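Local coordinates for hypothetical protein PG0816 (Porphyromonas gingivalis, PDB 2APL), which is of unknown function, an all-helical member of the DUF1896 family whose activity has not been established, at residues A[79-83]-A[84-88]; A[106-109]-A[110-114]. All coordinates share one frame; numbering follows the deposited sequence.

Contact 1. Residues A[79-83]-A[84-88]; sequences VSVLE and REFEQ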
loop_
_atom_site.group_PDB
_atom_site.type_symbol
_atom_site.label_atom_id
_atom_site.label_comp_id
_atom_site.label_asym_id
_atom_site.label_seq_id
_atom_site.Cartn_x
_atom_site.Cartn_y
_atom_site.Cartn_z
ATOM N N VAL A 79 -5.107 -9.610 -0.662
ATOM C CA VAL A 79 -5.998 -9.902 0.487
ATOM C C VAL A 79 -7.453 -9.917 0.023
ATOM O O VAL A 79 -8.205 -10.814 0.346
ATOM C CB VAL A 79 -5.772 -8.894 1.660
ATOM C CG1 VAL A 79 -6.897 -8.934 2.641
ATOM C CG2 VAL A 79 -4.460 -9.192 2.366
ATOM N N SER A 80 -7.832 -8.907 -0.754
ATOM C CA SER A 80 -9.192 -8.789 -1.293
ATOM C C SER A 80 -9.562 -9.936 -2.262
ATOM O O SER A 80 -10.651 -10.530 -2.166
ATOM C CB SER A 80 -9.356 -7.416 -1.977
ATOM O OG SER A 80 -10.596 -7.335 -2.673
ATOM N N VAL A 81 -8.666 -10.245 -3.186
ATOM C CA VAL A 81 -8.867 -11.384 -4.072
ATOM C C VAL A 81 -9.120 -12.631 -3.252
ATOM O O VAL A 81 -10.086 -13.362 -3.519
ATOM C CB VAL A 81 -7.729 -11.609 -5.080
ATOM C CG1 VAL A 81 -7.847 -13.026 -5.759
ATOM C CG2 VAL A 81 -7.775 -10.568 -6.121
ATOM N N LEU A 82 -8.254 -12.882 -2.276
ATOM C CA LEU A 82 -8.380 -14.072 -1.381
ATOM C C LEU A 82 -9.649 -14.108 -0.546
ATOM O O LEU A 82 -10.265 -15.196 -0.404
ATOM C CB LEU A 82 -7.123 -14.269 -0.493
ATOM C CG LEU A 82 -5.761 -14.567 -1.201
ATOM C CD1 LEU A 82 -4.635 -14.255 -0.215
ATOM C CD2 LEU A 82 -5.675 -16.008 -1.726
ATOM N N GLU A 83 -10.074 -12.943 -0.030
ATOM C CA GLU A 83 -11.330 -12.838 0.711
ATOM C C GLU A 83 -12.560 -12.946 -0.178
ATOM O O GLU A 83 -13.555 -13.570 0.211
ATOM C CB GLU A 83 -11.395 -11.526 1.498
ATOM C CG GLU A 83 -10.242 -11.328 2.473
ATOM C CD GLU A 83 -10.386 -10.109 3.338
ATOM O OE1 GLU A 83 -9.983 -10.213 4.515
ATOM O OE2 GLU A 83 -10.911 -9.072 2.865
ATOM N N ARG A 84 -12.525 -12.348 -1.369
ATOM C CA ARG A 84 -13.723 -12.318 -2.221
ATOM C C ARG A 84 -13.931 -13.592 -3.018
ATOM O O ARG A 84 -15.071 -14.001 -3.264
ATOM C CB ARG A 84 -13.688 -11.129 -3.178
ATOM C CG ARG A 84 -14.036 -9.761 -2.560
ATOM C CD ARG A 84 -13.780 -8.704 -3.619
ATOM N NE ARG A 84 -14.438 -7.429 -3.357
ATOM C CZ ARG A 84 -14.193 -6.303 -4.030
ATOM N NH1 ARG A 84 -13.293 -6.293 -5.024
ATOM N NH2 ARG A 84 -14.847 -5.182 -3.709
ATOM N N GLU A 85 -12.824 -14.219 -3.404
ATOM C CA GLU A 85 -12.858 -15.282 -4.380
ATOM C C GLU A 85 -12.502 -16.649 -3.797
ATOM O O GLU A 85 -12.809 -17.669 -4.395
ATOM C CB GLU A 85 -11.927 -14.942 -5.574
ATOM C CG GLU A 85 -12.115 -13.523 -6.167
ATOM C CD GLU A 85 -13.537 -13.232 -6.650
ATOM O OE1 GLU A 85 -14.183 -14.142 -7.178
ATOM O OE2 GLU A 85 -14.021 -12.088 -6.496
ATOM N N PHE A 86 -11.832 -16.679 -2.659
ATOM C CA PHE A 86 -11.330 -17.954 -2.124
ATOM C C PHE A 86 -11.764 -18.175 -0.664
ATOM O O PHE A 86 -11.125 -18.905 0.096
ATOM C CB PHE A 86 -9.804 -18.023 -2.286
ATOM C CG PHE A 86 -9.360 -17.999 -3.731
ATOM C CD1 PHE A 86 -9.394 -19.165 -4.493
ATOM C CD2 PHE A 86 -8.950 -16.796 -4.333
ATOM C CE1 PHE A 86 -9.058 -19.152 -5.802
ATOM C CE2 PHE A 86 -8.606 -16.778 -5.684
ATOM C CZ PHE A 86 -8.631 -17.958 -6.404
ATOM N N GLU A 87 -12.883 -17.562 -0.303
ATOM C CA GLU A 87 -13.368 -17.560 1.064
ATOM C C GLU A 87 -13.650 -18.984 1.572
ATOM O O GLU A 87 -13.316 -19.317 2.707
ATOM C CB GLU A 87 -14.595 -16.651 1.157
ATOM C CG GLU A 87 -14.861 -16.086 2.503
ATOM C CD GLU A 87 -15.875 -16.870 3.266
ATOM O OE1 GLU A 87 -16.838 -17.350 2.638
ATOM O OE2 GLU A 87 -15.737 -16.980 4.502
ATOM N N GLN A 88 -14.232 -19.817 0.711
ATOM C CA GLN A 88 -14.471 -21.228 1.003
ATOM C C GLN A 88 -13.198 -22.097 1.158
ATOM O O GLN A 88 -13.123 -22.937 2.055
ATOM C CB GLN A 88 -15.411 -21.841 -0.065
ATOM C CG GLN A 88 -16.905 -21.623 0.242
ATOM C CD GLN A 88 -17.855 -22.370 -0.705
ATOM O OE1 GLN A 88 -17.467 -23.314 -1.393
ATOM N NE2 GLN A 88 -19.106 -21.946 -0.728
#
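Val81 and Phe86 lie side by side where helix 74-85 ends, Phe86 being the first residue past it, and their contact is apolar: Val81 CG1 meets Phe86 CE2 at 3.8 Å, in the plane of the ring and at its edge. CG1 is put there by the valine's first torsion, which sets it anti to the backbone N (chi1 167°). Leu82 adds a looser touch, its CD2 4.3 Å from Phe86 CD2, while its CA lies at the ring edge near the plane. Backbone hydrogen bonds of the i to i+4 kind carry the last turn. Arg84 N binds Ser80 O at 2.7 Å, and Glu85 N binds Val81 O at 2.9 Å. The series then fades, since Phe86 N reaches Leu82 O at 3.1 Å only in a weak, bent bond (N-H...O 135°), and Phe86 leaves helical backbone angles. Among the polar side chains, Arg84 extends back along the helix and lays its CD 3.6 Å from Ser80 OG, a van der Waals contact. Glu85 bends at chi2 (-57°), and its OE2 is hydrogen-bonded to Tyr131 OH. The end of the helix thus rests against two others: Val81, Arg84 and Phe86 pack on helix 126-143, whereas Leu82 and Glu83 touch Pro95 at the start of helix 94-103.

Contact 2. Residues A[106-109]-A[110-114]; sequences KAIQ and SVFAK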
loop_
_atom_site.group_PDB
_atom_site.type_symbol
_atom_site.label_atom_id
_atom_site.label_comp_id
_atom_site.label_asym_id
_atom_site.label_seq_id
_atom_site.Cartn_x
_atom_site.Cartn_y
_atom_site.Cartn_z
ATOM N N LYS A 106 6.963 -15.730 -7.732
ATOM C CA LYS A 106 7.291 -15.284 -9.113
ATOM C C LYS A 106 6.073 -15.271 -10.059
ATOM O O LYS A 106 5.904 -14.326 -10.836
ATOM C CB LYS A 106 8.414 -16.103 -9.722
ATOM C CG LYS A 106 9.791 -15.889 -9.047
ATOM C CD LYS A 106 10.670 -14.758 -9.672
ATOM C CE LYS A 106 10.475 -13.371 -8.980
ATOM N NZ LYS A 106 10.398 -12.185 -9.968
ATOM N N ALA A 107 5.197 -16.275 -9.966
ATOM C CA ALA A 107 3.981 -16.223 -10.765
ATOM C C ALA A 107 3.150 -14.957 -10.500
ATOM O O ALA A 107 2.725 -14.289 -11.465
ATOM C CB ALA A 107 3.121 -17.457 -10.555
ATOM N N ILE A 108 2.912 -14.651 -9.204
ATOM C CA ILE A 108 2.119 -13.453 -8.803
ATOM C C ILE A 108 2.841 -12.136 -9.212
ATOM O O ILE A 108 2.234 -11.230 -9.817
ATOM C CB ILE A 108 1.807 -13.502 -7.288
ATOM C CG1 ILE A 108 0.881 -14.697 -6.956
ATOM C CG2 ILE A 108 1.229 -12.117 -6.772
ATOM C CD1 ILE A 108 -0.654 -14.542 -7.324
ATOM N N GLN A 109 4.124 -11.996 -8.874
ATOM C CA GLN A 109 4.862 -10.827 -9.312
ATOM C C GLN A 109 4.777 -10.542 -10.821
ATOM O O GLN A 109 4.605 -9.382 -11.241
ATOM C CB GLN A 109 6.337 -10.977 -8.912
ATOM C CG GLN A 109 6.561 -11.016 -7.403
ATOM C CD GLN A 109 8.015 -11.148 -7.055
ATOM O OE1 GLN A 109 8.732 -11.884 -7.678
ATOM N NE2 GLN A 109 8.437 -10.475 -6.024
ATOM N N SER A 110 4.934 -11.589 -11.624
ATOM C CA SER A 110 4.946 -11.478 -13.101
ATOM C C SER A 110 3.609 -10.950 -13.612
ATOM O O SER A 110 3.547 -10.309 -14.688
ATOM C CB SER A 110 5.263 -12.824 -13.768
ATOM O OG SER A 110 4.091 -13.621 -13.888
ATOM N N VAL A 111 2.531 -11.243 -12.865
ATOM C CA VAL A 111 1.237 -10.653 -13.185
ATOM C C VAL A 111 1.210 -9.143 -12.854
ATOM O O VAL A 111 0.895 -8.311 -13.745
ATOM C CB VAL A 111 0.052 -11.421 -12.470
ATOM C CG1 VAL A 111 -1.243 -10.614 -12.558
ATOM C CG2 VAL A 111 -0.118 -12.827 -13.041
ATOM N N PHE A 112 1.521 -8.753 -11.594
ATOM C CA PHE A 112 1.484 -7.333 -11.220
ATOM C C PHE A 112 2.414 -6.466 -12.148
ATOM O O PHE A 112 2.114 -5.289 -12.459
ATOM C CB PHE A 112 1.930 -7.149 -9.748
ATOM C CG PHE A 112 0.882 -7.432 -8.712
ATOM C CD1 PHE A 112 -0.216 -6.597 -8.562
ATOM C CD2 PHE A 112 1.055 -8.468 -7.794
ATOM C CE1 PHE A 112 -1.158 -6.793 -7.506
ATOM C CE2 PHE A 112 0.132 -8.673 -6.774
ATOM C CZ PHE A 112 -0.982 -7.832 -6.632
ATOM N N ALA A 113 3.538 -7.061 -12.575
ATOM C CA ALA A 113 4.575 -6.332 -13.323
ATOM C C ALA A 113 4.139 -5.847 -14.714
ATOM O O ALA A 113 4.779 -4.949 -15.295
ATOM C CB ALA A 113 5.847 -7.175 -13.439
ATOM N N LYS A 114 3.064 -6.450 -15.236
ATOM C CA LYS A 114 2.507 -6.086 -16.531
ATOM C C LYS A 114 1.710 -4.793 -16.462
ATOM O O LYS A 114 1.396 -4.236 -17.484
ATOM C CB LYS A 114 1.606 -7.188 -17.075
ATOM C CG LYS A 114 2.381 -8.447 -17.458
ATOM C CD LYS A 114 1.597 -9.357 -18.394
ATOM C CE LYS A 114 0.385 -9.980 -17.713
ATOM N NZ LYS A 114 -0.233 -10.987 -18.613
#
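The Phe112 ring is met obliquely by Ile108 CG2, which comes within 3.6 Å of CE2. The pair is an i to i+4 apolar contact on the short helix 106-112, part of an all-helical fold, with the two side chains lying alongside and pointing the same way. Ile108 carries CG2 anti to its own backbone N, and this branch is the one that faces the ring. Around the pair, Leu78 of helix 74-85 touches both residues, Leu102 and Leu103 come from helix 94-103, and Leu134 and Thr137 from helix 126-143, so this side of the helix is buried among three others.

The backbone turns are closed by Ser110 N to Lys106 O at 3.0 Å, by Phe112 N to Ile108 O at 3.1 Å, a nearly straight bond (N-H...O 167°), and by Ala113 N to Gln109 O at 2.9 Å. Val111 N is held less firmly, dividing itself between two weak bonds: Ala107 O, four residues back, lies 3.4 Å away, and Ile108 O, three back, 3.1 Å away. Ile108 O therefore accepts from both Val111 and Phe112. Ala107 O has a second donor too, because Ser110 turns its hydroxyl between backbone N and carbonyl carbon (chi1 84°), back toward the preceding turn. There Ser110 OG donates to Ala107 O at 2.9 Å, tilted 31° from the carbonyl plane.

Contacts 1 and 2 follow one another along the chain, with helix 94-103 between them, and both belong to the DUF1896 domain. Their centres are 18 Å apart and their nearest atoms about 7 Å apart, so they do not touch directly. What joins them is shared neighbours: helices 94-103 and 126-143 each receive side chains from both. Helix 74-85, whose last turns make contact 1, also sends Leu78 to the apolar side of contact 2. The end of one helix and the whole of a short one are thereby tied into one helical cluster, well away from the centre of an elongated chain that has no strands.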